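Local coordinates for telomere length regulator taz1 (Schizosaccharomyces pombe, PDB 4ZMI), which binds double-stranded telomeric DNA in fission yeast, regulates telomere length and is needed for silencing next to telomeres and for normal meiosis, at residues Q16-M21 with E63-K68; Q24-V29 with I101-G106; F33-K38 with S47-K52; I108-N113 with P215-A220. One frame throughout, in Å; residues are numbered along the deposited sequence.

Contact 1: Q16-M21 with E63-K68; sequences QNIANM and EQLTTK
Ile-18 and Leu-65 join helix 5-35 to helix 52-68, which run in roughly opposite directions in the all-helical domain of Taz1, assigned by sequence to the telomere repeat binding factor family but not a structural counterpart of human TRF1 and TRF2. The Ile-18 to Leu-65 contact is purely apolar and narrow: one methyl of each residue does the touching, CG2 of Ile-18 lying 3.7 Å from CD1 of Leu-65. In Ile-18 the first torsion turns CG2 anti to the backbone N (the CG1 branch stands beside that N, chi1 -65°), which sends the short branch toward the neighbouring helix. Leu-65 leaves its helix at a slant to the contact, and its end curls back: CG is anti to its own N and chi2 of 59° swings CD1 round to Ile-18, while CD2 continues straight on from CA. The two methyls of the leucine thus serve different neighbours, CD1 taking Ile-18 and CD2 packing 3.6 Å from CG2 of Ile-101 on helix 95-107. The backbones are well separated, 8.0 Å between CA of Ile-18 and CA of Leu-65. Phe-61, one turn before Leu-65, touches both Ile-18 and Met-21 and extends the apolar strip toward the start of its helix. Gln-64, partly exposed, reaches across with a nearly straight chain and brings its amide beside the long branch of the isoleucine, where NE2 of Gln-64 stays 4.5 Å from CD1 of Ile-18.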
loop_
_atom_site.group_PDB
_atom_site.type_symbol
_atom_site.label_atom_id
_atom_site.label_comp_id
_atom_site.label_asym_id
_atom_site.label_seq_id
_atom_site.Cartn_x
_atom_site.Cartn_y
_atom_site.Cartn_z
ATOM N N GLN A 16 12.285 5.801 14.422
ATOM C CA GLN A 16 11.348 5.594 15.514
ATOM C C GLN A 16 10.502 6.842 15.759
ATOM O O GLN A 16 9.320 6.735 16.080
ATOM C CB GLN A 16 12.068 5.155 16.787
ATOM C CG GLN A 16 11.280 4.146 17.617
ATOM C CD GLN A 16 11.512 2.709 17.179
ATOM O OE1 GLN A 16 12.608 2.355 16.736
ATOM N NE2 GLN A 16 10.481 1.874 17.302
ATOM N N ASN A 17 11.093 8.019 15.569
ATOM C CA ASN A 17 10.368 9.267 15.795
ATOM C C ASN A 17 9.253 9.552 14.791
ATOM O O ASN A 17 8.142 9.903 15.175
ATOM C CB ASN A 17 11.317 10.464 15.859
ATOM C CG ASN A 17 10.575 11.777 16.050
ATOM O OD1 ASN A 17 10.483 12.595 15.129
ATOM N ND2 ASN A 17 10.020 11.975 17.247
ATOM N N ILE A 18 9.561 9.428 13.505
ATOM C CA ILE A 18 8.557 9.630 12.474
ATOM C C ILE A 18 7.481 8.567 12.615
ATOM O O ILE A 18 6.288 8.846 12.461
ATOM C CB ILE A 18 9.169 9.552 11.072
ATOM C CG1 ILE A 18 10.158 10.710 10.845
ATOM C CG2 ILE A 18 8.067 9.492 10.001
ATOM C CD1 ILE A 18 9.553 12.086 11.082
ATOM N N ALA A 19 7.912 7.348 12.928
ATOM C CA ALA A 19 6.978 6.265 13.201
ATOM C C ALA A 19 5.984 6.645 14.299
ATOM O O ALA A 19 4.792 6.344 14.190
ATOM C CB ALA A 19 7.720 4.991 13.566
ATOM N N ASN A 20 6.466 7.312 15.346
ATOM C CA ASN A 20 5.594 7.729 16.446
ATOM C C ASN A 20 4.523 8.733 16.031
ATOM O O ASN A 20 3.340 8.533 16.312
ATOM C CB ASN A 20 6.399 8.290 17.623
ATOM C CG ASN A 20 6.954 7.205 18.513
ATOM O OD1 ASN A 20 6.552 6.045 18.416
ATOM N ND2 ASN A 20 7.885 7.576 19.393
ATOM N N MET A 21 4.935 9.812 15.369
ATOM C CA MET A 21 3.978 10.787 14.853
ATOM C C MET A 21 3.025 10.100 13.873
ATOM O O MET A 21 1.864 10.486 13.741
ATOM C CB MET A 21 4.699 11.947 14.161
ATOM C CG MET A 21 5.827 12.564 14.972
ATOM S SD MET A 21 7.009 13.417 13.906
ATOM C CE MET A 21 5.965 14.665 13.151
ATOM N N GLU A 63 3.992 14.429 2.920
ATOM C CA GLU A 63 4.897 15.140 2.038
ATOM C C GLU A 63 6.345 15.144 2.554
ATOM O O GLU A 63 7.264 14.853 1.787
ATOM C CB GLU A 63 4.426 16.576 1.845
ATOM C CG GLU A 63 5.376 17.421 1.023
ATOM C CD GLU A 63 5.141 17.259 -0.456
ATOM O OE1 GLU A 63 4.114 16.644 -0.819
ATOM O OE2 GLU A 63 5.979 17.749 -1.246
ATOM N N GLN A 64 6.548 15.481 3.831
ATOM C CA GLN A 64 7.900 15.507 4.406
ATOM C C GLN A 64 8.480 14.108 4.335
ATOM O O GLN A 64 9.605 13.918 3.878
ATOM C CB GLN A 64 7.923 16.011 5.866
ATOM C CG GLN A 64 9.352 16.073 6.489
ATOM C CD GLN A 64 9.386 15.968 8.023
ATOM O OE1 GLN A 64 8.373 16.166 8.698
ATOM N NE2 GLN A 64 10.559 15.646 8.571
ATOM N N LEU A 65 7.693 13.133 4.780
ATOM C CA LEU A 65 8.081 11.728 4.748
ATOM C C LEU A 65 8.598 11.346 3.366
ATOM O O LEU A 65 9.703 10.827 3.211
ATOM C CB LEU A 65 6.868 10.870 5.097
ATOM C CG LEU A 65 7.045 9.366 5.256
ATOM C CD1 LEU A 65 8.044 9.061 6.339
ATOM C CD2 LEU A 65 5.709 8.760 5.604
ATOM N N THR A 66 7.788 11.656 2.365
ATOM C CA THR A 66 8.053 11.313 0.977
ATOM C C THR A 66 9.285 12.011 0.406
ATOM O O THR A 66 10.127 11.375 -0.217
ATOM C CB THR A 66 6.826 11.653 0.136
ATOM O OG1 THR A 66 5.846 10.617 0.305
ATOM C CG2 THR A 66 7.183 11.786 -1.327
ATOM N N THR A 67 9.380 13.319 0.613
ATOM C CA THR A 67 10.472 14.108 0.053
ATOM C C THR A 67 11.762 13.912 0.826
ATOM O O THR A 67 12.822 13.699 0.238
ATOM C CB THR A 67 10.138 15.608 0.028
ATOM O OG1 THR A 67 9.020 15.830 -0.841
ATOM C CG2 THR A 67 11.333 16.407 -0.492
ATOM N N LYS A 68 11.673 13.985 2.148
ATOM C CA LYS A 68 12.871 13.887 2.976
ATOM C C LYS A 68 13.501 12.498 2.896
ATOM O O LYS A 68 14.714 12.385 2.754
ATOM C CB LYS A 68 12.580 14.260 4.433
ATOM C CG LYS A 68 13.793 14.179 5.338
ATOM C CD LYS A 68 13.505 14.747 6.713
ATOM C CE LYS A 68 14.760 14.738 7.570
ATOM N NZ LYS A 68 14.559 15.462 8.853
#

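Contact 2: Q24-V29 with I101-G106; sequences QKVMMV and IQFFTG
A buried helix-helix crossing in the core of the helical domain sets Val-26 of helix 5-35 against Phe-103 and Phe-104 of helix 95-107. The short segments come within 9.6 Å of each other, axis to axis, and cross at 41°. They are closest where Val-26 faces Phe-104, the CA atoms of these two lying 5.9 Å apart. Val-26 splits its branches between two neighbours. CG1 of Val-26, anti to the backbone N (chi1 172°), lies 3.6 Å from CE2 of Phe-103, and the two side chains meet at about a right angle. CG2 of Val-26 instead settles on the other helix's backbone, 3.9 Å from CA of Phe-104. An alanine here would lose both methyl branches, which would probably open a gap between the helices and leave the Phe-103 ring less confined on the side of helix 5-35. Lys-25 adds its aliphatic part: CB of Lys-25 stands 4.0 Å from CE1 of Phe-104, and CD of the extended chain approaches the same carbon. Its ammonium goes on to a salt bridge with Asp-57 of helix 52-68, so the lysine is buried with its charge paired while its methylenes lie against an aromatic ring. Phe-104 also meets Phe-61 edge-to-face, whereas Phe-103 leans on Leu-225 and Leu-226 of helix 214-229. On the flank turned from helix 5-35, OG1 of Thr-105 donates to O of Gln-102 at 2.6 Å. With aromatic side chains of one helix reaching to several others, the packing is that of a middle helix in a multihelical, all-alpha bundle.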
loop_
_atom_site.group_PDB
_atom_site.type_symbol
_atom_site.label_atom_id
_atom_site.label_comp_id
_atom_site.label_asym_id
_atom_site.label_seq_id
_atom_site.Cartn_x
_atom_site.Cartn_y
_atom_site.Cartn_z
ATOM N N GLN A 24 0.345 8.221 15.731
ATOM C CA GLN A 24 -0.567 9.210 16.279
ATOM C C GLN A 24 -1.719 9.396 15.308
ATOM O O GLN A 24 -2.879 9.215 15.668
ATOM C CB GLN A 24 0.155 10.539 16.499
ATOM C CG GLN A 24 -0.769 11.717 16.768
ATOM C CD GLN A 24 -0.375 12.483 18.015
ATOM O OE1 GLN A 24 0.194 11.916 18.946
ATOM N NE2 GLN A 24 -0.676 13.778 18.040
ATOM N N LYS A 25 -1.390 9.728 14.065
ATOM C CA LYS A 25 -2.405 10.057 13.070
ATOM C C LYS A 25 -3.222 8.857 12.629
ATOM O O LYS A 25 -4.359 9.007 12.194
ATOM C CB LYS A 25 -1.762 10.728 11.866
ATOM C CG LYS A 25 -0.733 11.730 12.284
ATOM C CD LYS A 25 -0.473 12.743 11.214
ATOM C CE LYS A 25 0.388 13.843 11.777
ATOM N NZ LYS A 25 0.548 14.932 10.789
ATOM N N VAL A 26 -2.643 7.668 12.742
ATOM C CA VAL A 26 -3.380 6.459 12.425
ATOM C C VAL A 26 -4.509 6.293 13.433
ATOM O O VAL A 26 -5.669 6.146 13.047
ATOM C CB VAL A 26 -2.476 5.205 12.394
ATOM C CG1 VAL A 26 -3.308 3.948 12.251
ATOM C CG2 VAL A 26 -1.512 5.296 11.247
ATOM N N MET A 27 -4.168 6.345 14.721
ATOM C CA MET A 27 -5.155 6.193 15.799
ATOM C C MET A 27 -6.258 7.242 15.714
ATOM O O MET A 27 -7.421 6.944 15.986
ATOM C CB MET A 27 -4.486 6.245 17.175
ATOM C CG MET A 27 -3.531 5.091 17.453
ATOM S SD MET A 27 -4.320 3.472 17.301
ATOM C CE MET A 27 -3.156 2.613 16.235
ATOM N N MET A 28 -5.888 8.464 15.338
ATOM C CA MET A 28 -6.869 9.515 15.098
ATOM C C MET A 28 -7.804 9.129 13.971
ATOM O O MET A 28 -9.008 9.010 14.175
ATOM C CB MET A 28 -6.185 10.833 14.750
ATOM C CG MET A 28 -7.040 11.733 13.872
ATOM S SD MET A 28 -6.343 13.371 13.660
ATOM C CE MET A 28 -4.724 12.987 13.001
ATOM N N VAL A 29 -7.239 8.917 12.784
ATOM C CA VAL A 29 -8.031 8.606 11.604
ATOM C C VAL A 29 -8.888 7.375 11.848
ATOM O O VAL A 29 -10.040 7.334 11.433
ATOM C CB VAL A 29 -7.135 8.404 10.355
ATOM C CG1 VAL A 29 -7.937 7.841 9.192
ATOM C CG2 VAL A 29 -6.512 9.711 9.953
ATOM N N ILE A 101 5.070 3.266 9.612
ATOM C CA ILE A 101 5.111 4.297 8.572
ATOM C C ILE A 101 4.278 3.869 7.348
ATOM O O ILE A 101 3.503 4.651 6.785
ATOM C CB ILE A 101 6.569 4.581 8.129
ATOM C CG1 ILE A 101 7.402 5.065 9.314
ATOM C CG2 ILE A 101 6.607 5.611 7.017
ATOM C CD1 ILE A 101 8.809 4.518 9.314
ATOM N N GLN A 102 4.434 2.618 6.946
ATOM C CA GLN A 102 3.702 2.112 5.796
ATOM C C GLN A 102 2.174 2.136 6.047
ATOM O O GLN A 102 1.396 2.496 5.159
ATOM C CB GLN A 102 4.200 0.709 5.466
ATOM C CG GLN A 102 3.505 0.032 4.315
ATOM C CD GLN A 102 3.862 -1.433 4.228
ATOM O OE1 GLN A 102 3.473 -2.222 5.086
ATOM N NE2 GLN A 102 4.624 -1.804 3.202
ATOM N N PHE A 103 1.771 1.771 7.265
ATOM C CA PHE A 103 0.366 1.813 7.701
ATOM C C PHE A 103 -0.208 3.187 7.418
ATOM O O PHE A 103 -1.239 3.326 6.749
ATOM C CB PHE A 103 0.279 1.548 9.206
ATOM C CG PHE A 103 -1.024 0.958 9.658
ATOM C CD1 PHE A 103 -1.059 -0.309 10.216
ATOM C CD2 PHE A 103 -2.206 1.671 9.539
ATOM C CE1 PHE A 103 -2.254 -0.864 10.635
ATOM C CE2 PHE A 103 -3.405 1.121 9.954
ATOM C CZ PHE A 103 -3.429 -0.151 10.502
ATOM N N PHE A 104 0.483 4.206 7.921
ATOM C CA PHE A 104 0.076 5.588 7.698
ATOM C C PHE A 104 -0.075 5.884 6.218
ATOM O O PHE A 104 -1.058 6.486 5.805
ATOM C CB PHE A 104 1.062 6.581 8.322
ATOM C CG PHE A 104 0.803 8.007 7.923
ATOM C CD1 PHE A 104 -0.174 8.747 8.559
ATOM C CD2 PHE A 104 1.502 8.588 6.888
ATOM C CE1 PHE A 104 -0.428 10.048 8.187
ATOM C CE2 PHE A 104 1.244 9.882 6.505
ATOM C CZ PHE A 104 0.288 10.615 7.156
ATOM N N THR A 105 0.903 5.459 5.423
ATOM C CA THR A 105 0.867 5.751 3.998
ATOM C C THR A 105 -0.289 5.002 3.335
ATOM O O THR A 105 -0.894 5.500 2.394
ATOM C CB THR A 105 2.211 5.465 3.307
ATOM O OG1 THR A 105 2.572 4.088 3.477
ATOM C CG2 THR A 105 3.297 6.345 3.915
ATOM N N GLY A 106 -0.601 3.813 3.840
ATOM C CA GLY A 106 -1.781 3.095 3.396
ATOM C C GLY A 106 -3.092 3.801 3.750
ATOM O O GLY A 106 -3.879 4.101 2.855
#

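Contact 3: F33-K38 with S47-K52; sequences FSESSK and SERLGK
Arg-49 stretches across the surface from helix 43-50 to Ser-36 and Glu-35, where the chain leaves helix 5-35. Its chain leaves with CG anti to the backbone N and bends at chi2 (63°), which lays the guanidinium alongside the other segment. OG of Ser-36 comes within 3.2 Å of NE of Arg-49, but the angle is poor for a hydrogen bond. The glutamate meets the arginine with its methylenes: CB of Glu-35 is 3.6 Å from NH2 of Arg-49, and CG lies at the guanidinium edge, in its plane. The Glu-35 chain bends at chi2 (-77°) and takes the carboxylate away from the arginine, its plane 54° from that of the guanidinium, and OE1 of Glu-35 stays 4.9 Å from NH2 of Arg-49. Opposite charges are therefore near without forming a salt bridge, and any attraction is probably modest. Just after Ser-36, OG of Ser-37 donates to O of Phe-33 at 2.7 Å. The contact closes the short connection between helices 5-35 and 43-50; beneath it Leu-50 packs on Val-29 and Ile-32, Phe-33 rests on helix 214-229, and Gly-51, with positive phi, passes the chain into helix 52-68.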
loop_
_atom_site.group_PDB
_atom_site.type_symbol
_atom_site.label_atom_id
_atom_site.label_comp_id
_atom_site.label_asym_id
_atom_site.label_seq_id
_atom_site.Cartn_x
_atom_site.Cartn_y
_atom_site.Cartn_z
ATOM N N PHE A 33 -12.899 7.140 12.077
ATOM C CA PHE A 33 -13.660 6.190 11.260
ATOM C C PHE A 33 -14.606 5.299 12.083
ATOM O O PHE A 33 -15.580 4.760 11.553
ATOM C CB PHE A 33 -12.764 5.307 10.377
ATOM C CG PHE A 33 -13.540 4.307 9.568
ATOM C CD1 PHE A 33 -14.237 4.712 8.444
ATOM C CD2 PHE A 33 -13.622 2.977 9.961
ATOM C CE1 PHE A 33 -14.981 3.805 7.700
ATOM C CE2 PHE A 33 -14.371 2.055 9.226
ATOM C CZ PHE A 33 -15.045 2.471 8.091
ATOM N N SER A 34 -14.315 5.124 13.365
ATOM C CA SER A 34 -15.154 4.268 14.197
ATOM C C SER A 34 -16.487 4.934 14.507
ATOM O O SER A 34 -17.480 4.257 14.731
ATOM C CB SER A 34 -14.438 3.881 15.491
ATOM O OG SER A 34 -13.291 3.102 15.210
ATOM N N GLU A 35 -16.501 6.262 14.504
ATOM C CA GLU A 35 -17.710 7.017 14.804
ATOM C C GLU A 35 -18.720 6.946 13.658
ATOM O O GLU A 35 -19.924 6.805 13.888
ATOM C CB GLU A 35 -17.368 8.484 15.097
ATOM C CG GLU A 35 -16.234 8.690 16.090
ATOM C CD GLU A 35 -16.657 8.464 17.525
ATOM O OE1 GLU A 35 -17.877 8.497 17.806
ATOM O OE2 GLU A 35 -15.765 8.260 18.374
ATOM N N SER A 36 -18.230 7.029 12.425
ATOM C CA SER A 36 -19.118 7.234 11.282
ATOM C C SER A 36 -19.056 6.126 10.236
ATOM O O SER A 36 -19.228 6.381 9.044
ATOM C CB SER A 36 -18.808 8.581 10.628
ATOM O OG SER A 36 -18.256 9.484 11.571
ATOM N N SER A 37 -18.841 4.895 10.684
ATOM C CA SER A 37 -18.705 3.755 9.779
ATOM C C SER A 37 -19.900 3.501 8.855
ATOM O O SER A 37 -19.928 2.484 8.173
ATOM C CB SER A 37 -18.411 2.475 10.571
ATOM O OG SER A 37 -17.226 2.600 11.331
ATOM N N LYS A 38 -20.893 4.390 8.842
ATOM C CA LYS A 38 -21.999 4.255 7.888
ATOM C C LYS A 38 -22.289 5.545 7.113
ATOM O O LYS A 38 -22.897 5.504 6.044
ATOM C CB LYS A 38 -23.272 3.694 8.552
ATOM C CG LYS A 38 -24.159 4.713 9.271
ATOM C CD LYS A 38 -25.459 4.975 8.512
ATOM C CE LYS A 38 -26.447 5.767 9.363
ATOM N NZ LYS A 38 -27.638 6.210 8.589
ATOM N N SER A 47 -12.993 12.591 3.874
ATOM C CA SER A 47 -12.240 13.844 3.941
ATOM C C SER A 47 -12.979 14.904 4.747
ATOM O O SER A 47 -12.421 15.519 5.655
ATOM C CB SER A 47 -11.954 14.381 2.535
ATOM O OG SER A 47 -11.076 13.528 1.835
ATOM N N GLU A 48 -14.241 15.109 4.404
ATOM C CA GLU A 48 -15.060 16.087 5.094
ATOM C C GLU A 48 -15.148 15.770 6.575
ATOM O O GLU A 48 -15.012 16.657 7.411
ATOM C CB GLU A 48 -16.459 16.132 4.497
ATOM C CG GLU A 48 -16.493 16.487 3.028
ATOM C CD GLU A 48 -17.892 16.374 2.444
ATOM O OE1 GLU A 48 -18.860 16.222 3.231
ATOM O OE2 GLU A 48 -18.028 16.431 1.200
ATOM N N ARG A 49 -15.371 14.505 6.910
ATOM C CA ARG A 49 -15.475 14.149 8.317
ATOM C C ARG A 49 -14.159 14.386 9.057
ATOM O O ARG A 49 -14.169 14.807 10.212
ATOM C CB ARG A 49 -15.973 12.714 8.499
ATOM C CG ARG A 49 -15.891 12.180 9.936
ATOM C CD ARG A 49 -16.754 12.948 10.947
ATOM N NE ARG A 49 -16.748 12.278 12.250
ATOM C CZ ARG A 49 -17.353 12.727 13.349
ATOM N NH1 ARG A 49 -18.029 13.870 13.330
ATOM N NH2 ARG A 49 -17.280 12.027 14.477
ATOM N N LEU A 50 -13.029 14.145 8.397
ATOM C CA LEU A 50 -11.745 14.359 9.053
ATOM C C LEU A 50 -11.477 15.843 9.365
ATOM O O LEU A 50 -10.930 16.176 10.423
ATOM C CB LEU A 50 -10.597 13.724 8.251
ATOM C CG LEU A 50 -10.419 12.208 8.431
ATOM C CD1 LEU A 50 -9.470 11.622 7.407
ATOM C CD2 LEU A 50 -9.922 11.866 9.826
ATOM N N GLY A 51 -11.881 16.731 8.458
ATOM C CA GLY A 51 -11.616 18.152 8.616
ATOM C C GLY A 51 -10.481 18.597 7.714
ATOM O O GLY A 51 -9.532 17.843 7.492
ATOM N N LYS A 52 -10.565 19.811 7.182
ATOM C CA LYS A 52 -9.582 20.236 6.202
ATOM C C LYS A 52 -8.229 20.335 6.869
ATOM O O LYS A 52 -7.226 19.865 6.335
ATOM C CB LYS A 52 -9.976 21.563 5.561
ATOM C CG LYS A 52 -11.252 21.476 4.748
ATOM C CD LYS A 52 -11.389 22.599 3.731
ATOM C CE LYS A 52 -12.507 22.274 2.741
ATOM N NZ LYS A 52 -12.726 23.321 1.708
#

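Contact 4: I108-N113 with P215-A220; sequences IDLLDN and PAFVNA
Leu-110 reaches from the turn after helix 95-107 to Phe-217 and Val-218 of helix 214-229. Its CB points toward that helix and, like CG beyond it, serves as a spacer, leaving the touching to the two terminal methyls. The torsion at chi1 (-67°) sets CG anti to the carbonyl carbon and carries the fork across; there the branches part. CD1 of Leu-110, the straight continuation of the chain, arrives 4.0 Å from CG1 of Val-218. CD2 of Leu-110 comes obliquely to the Phe-217 ring, 3.7 Å from its CE2. This is apolar packing of a connecting turn on a long helix inside the helical domain: residues 108-112 wind in short i to i+3 turns, N of Leu-111 bonding to O of Ile-108 at 3.0 Å, and they lead toward helix 118-130. The next residue, Leu-111, is directed to helices 43-50 and 52-68, so consecutive leucines fill different sides of the core. Asp-109 and Asp-112 tie the turn to what follows: OD2 of Asp-109 accepts from N of Leu-120, and OD2 of Asp-112 from N of His-117, just ahead of that helix. The His-117 ring in turn meets that of Phe-217 with the planes at about 55°, and helix 137-154 supplies Leu-144 and Leu-148 to the same phenylalanine.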
loop_
_atom_site.group_PDB
_atom_site.type_symbol
_atom_site.label_atom_id
_atom_site.label_comp_id
_atom_site.label_asym_id
_atom_site.label_seq_id
_atom_site.Cartn_x
_atom_site.Cartn_y
_atom_site.Cartn_z
ATOM N N ILE A 108 -4.082 6.894 4.720
ATOM C CA ILE A 108 -4.445 8.189 4.135
ATOM C C ILE A 108 -4.711 8.102 2.638
ATOM O O ILE A 108 -5.256 9.040 2.046
ATOM C CB ILE A 108 -3.347 9.266 4.340
ATOM C CG1 ILE A 108 -2.108 8.970 3.496
ATOM C CG2 ILE A 108 -2.949 9.393 5.795
ATOM C CD1 ILE A 108 -1.043 10.018 3.641
ATOM N N ASP A 109 -4.272 7.005 2.022
ATOM C CA ASP A 109 -4.495 6.767 0.601
ATOM C C ASP A 109 -5.972 6.430 0.385
ATOM O O ASP A 109 -6.468 6.489 -0.738
ATOM C CB ASP A 109 -3.585 5.634 0.085
ATOM C CG ASP A 109 -3.551 5.538 -1.439
ATOM O OD1 ASP A 109 -3.646 6.580 -2.113
ATOM O OD2 ASP A 109 -3.419 4.410 -1.965
ATOM N N LEU A 110 -6.672 6.116 1.473
ATOM C CA LEU A 110 -8.126 5.929 1.437
ATOM C C LEU A 110 -8.834 7.232 1.135
ATOM O O LEU A 110 -10.034 7.243 0.862
ATOM C CB LEU A 110 -8.626 5.416 2.780
ATOM C CG LEU A 110 -8.149 4.014 3.119
ATOM C CD1 LEU A 110 -8.381 3.728 4.590
ATOM C CD2 LEU A 110 -8.839 2.988 2.209
ATOM N N LEU A 111 -8.089 8.332 1.211
ATOM C CA LEU A 111 -8.642 9.659 0.965
ATOM C C LEU A 111 -8.597 10.044 -0.515
ATOM O O LEU A 111 -9.076 11.105 -0.901
ATOM C CB LEU A 111 -7.909 10.706 1.814
ATOM C CG LEU A 111 -8.001 10.523 3.333
ATOM C CD1 LEU A 111 -7.225 11.589 4.085
ATOM C CD2 LEU A 111 -9.467 10.512 3.777
ATOM N N ASP A 112 -8.011 9.183 -1.342
ATOM C CA ASP A 112 -7.847 9.482 -2.767
ATOM C C ASP A 112 -9.191 9.395 -3.489
ATOM O O ASP A 112 -9.631 8.313 -3.855
ATOM C CB ASP A 112 -6.833 8.508 -3.391
ATOM C CG ASP A 112 -6.819 8.561 -4.907
ATOM O OD1 ASP A 112 -7.298 9.558 -5.488
ATOM O OD2 ASP A 112 -6.330 7.591 -5.523
ATOM N N ASN A 113 -9.832 10.533 -3.729
ATOM C CA ASN A 113 -11.139 10.507 -4.388
ATOM C C ASN A 113 -11.119 10.189 -5.887
ATOM O O ASN A 113 -12.144 10.306 -6.544
ATOM C CB ASN A 113 -11.957 11.779 -4.089
ATOM C CG ASN A 113 -11.440 13.012 -4.812
ATOM O OD1 ASN A 113 -10.998 12.948 -5.961
ATOM N ND2 ASN A 113 -11.507 14.157 -4.137
ATOM N N PRO A 215 -17.207 1.849 3.608
ATOM C CA PRO A 215 -16.879 1.523 5.000
ATOM C C PRO A 215 -16.424 0.082 5.150
ATOM O O PRO A 215 -15.731 -0.266 6.106
ATOM C CB PRO A 215 -18.212 1.706 5.716
ATOM C CG PRO A 215 -19.222 1.526 4.651
ATOM C CD PRO A 215 -18.626 2.206 3.475
ATOM N N ALA A 216 -16.825 -0.754 4.207
ATOM C CA ALA A 216 -16.392 -2.131 4.231
ATOM C C ALA A 216 -14.998 -2.221 3.619
ATOM O O ALA A 216 -14.151 -2.992 4.074
ATOM C CB ALA A 216 -17.373 -3.012 3.479
ATOM N N PHE A 217 -14.776 -1.434 2.573
ATOM C CA PHE A 217 -13.457 -1.337 1.964
ATOM C C PHE A 217 -12.469 -0.885 3.026
ATOM O O PHE A 217 -11.462 -1.555 3.286
ATOM C CB PHE A 217 -13.492 -0.364 0.789
ATOM C CG PHE A 217 -12.145 -0.115 0.161
ATOM C CD1 PHE A 217 -11.336 -1.170 -0.207
ATOM C CD2 PHE A 217 -11.700 1.175 -0.086
ATOM C CE1 PHE A 217 -10.098 -0.945 -0.791
ATOM C CE2 PHE A 217 -10.463 1.395 -0.679
ATOM C CZ PHE A 217 -9.672 0.331 -1.030
ATOM N N VAL A 218 -12.797 0.228 3.672
ATOM C CA VAL A 218 -11.935 0.809 4.685
ATOM C C VAL A 218 -11.637 -0.196 5.773
ATOM O O VAL A 218 -10.479 -0.428 6.118
ATOM C CB VAL A 218 -12.551 2.057 5.302
ATOM C CG1 VAL A 218 -11.729 2.530 6.489
ATOM C CG2 VAL A 218 -12.656 3.152 4.257
ATOM N N ASN A 219 -12.677 -0.822 6.298
ATOM C CA ASN A 219 -12.461 -1.825 7.330
ATOM C C ASN A 219 -11.590 -2.990 6.854
ATOM O O ASN A 219 -10.773 -3.501 7.608
ATOM C CB ASN A 219 -13.782 -2.290 7.962
ATOM C CG ASN A 219 -14.243 -1.360 9.085
ATOM O OD1 ASN A 219 -13.429 -0.867 9.879
ATOM N ND2 ASN A 219 -15.551 -1.106 9.148
ATOM N N ALA A 220 -11.720 -3.393 5.599
ATOM C CA ALA A 220 -10.847 -4.452 5.099
ATOM C C ALA A 220 -9.398 -3.929 4.974
ATOM O O ALA A 220 -8.437 -4.660 5.242
ATOM C CB ALA A 220 -11.364 -5.019 3.773
#

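How the contacts relate
Contacts 1, 2 and 3 follow one another along helix 5-35, which meets helix 52-68, helix 95-107 and then helix 43-50. Centres of neighbouring contacts lie 11 Å (1 and 2), 14 Å (2 and 3) and 11 Å (3 and 4) apart, whereas contacts 1 and 3 are 23 Å apart and do not touch. Along the chain contact 3 is nested inside the loops closed by contacts 1 and 2, whose segments alternate; contact 4 opens after all three, just beyond residue 106. Contacts 3 and 4 touch through Phe-33 and helix 214-229. Helix 5-35 thus packs against near and distant helices in turn, and contact 4 adds helix 214-229 to the same helical domain.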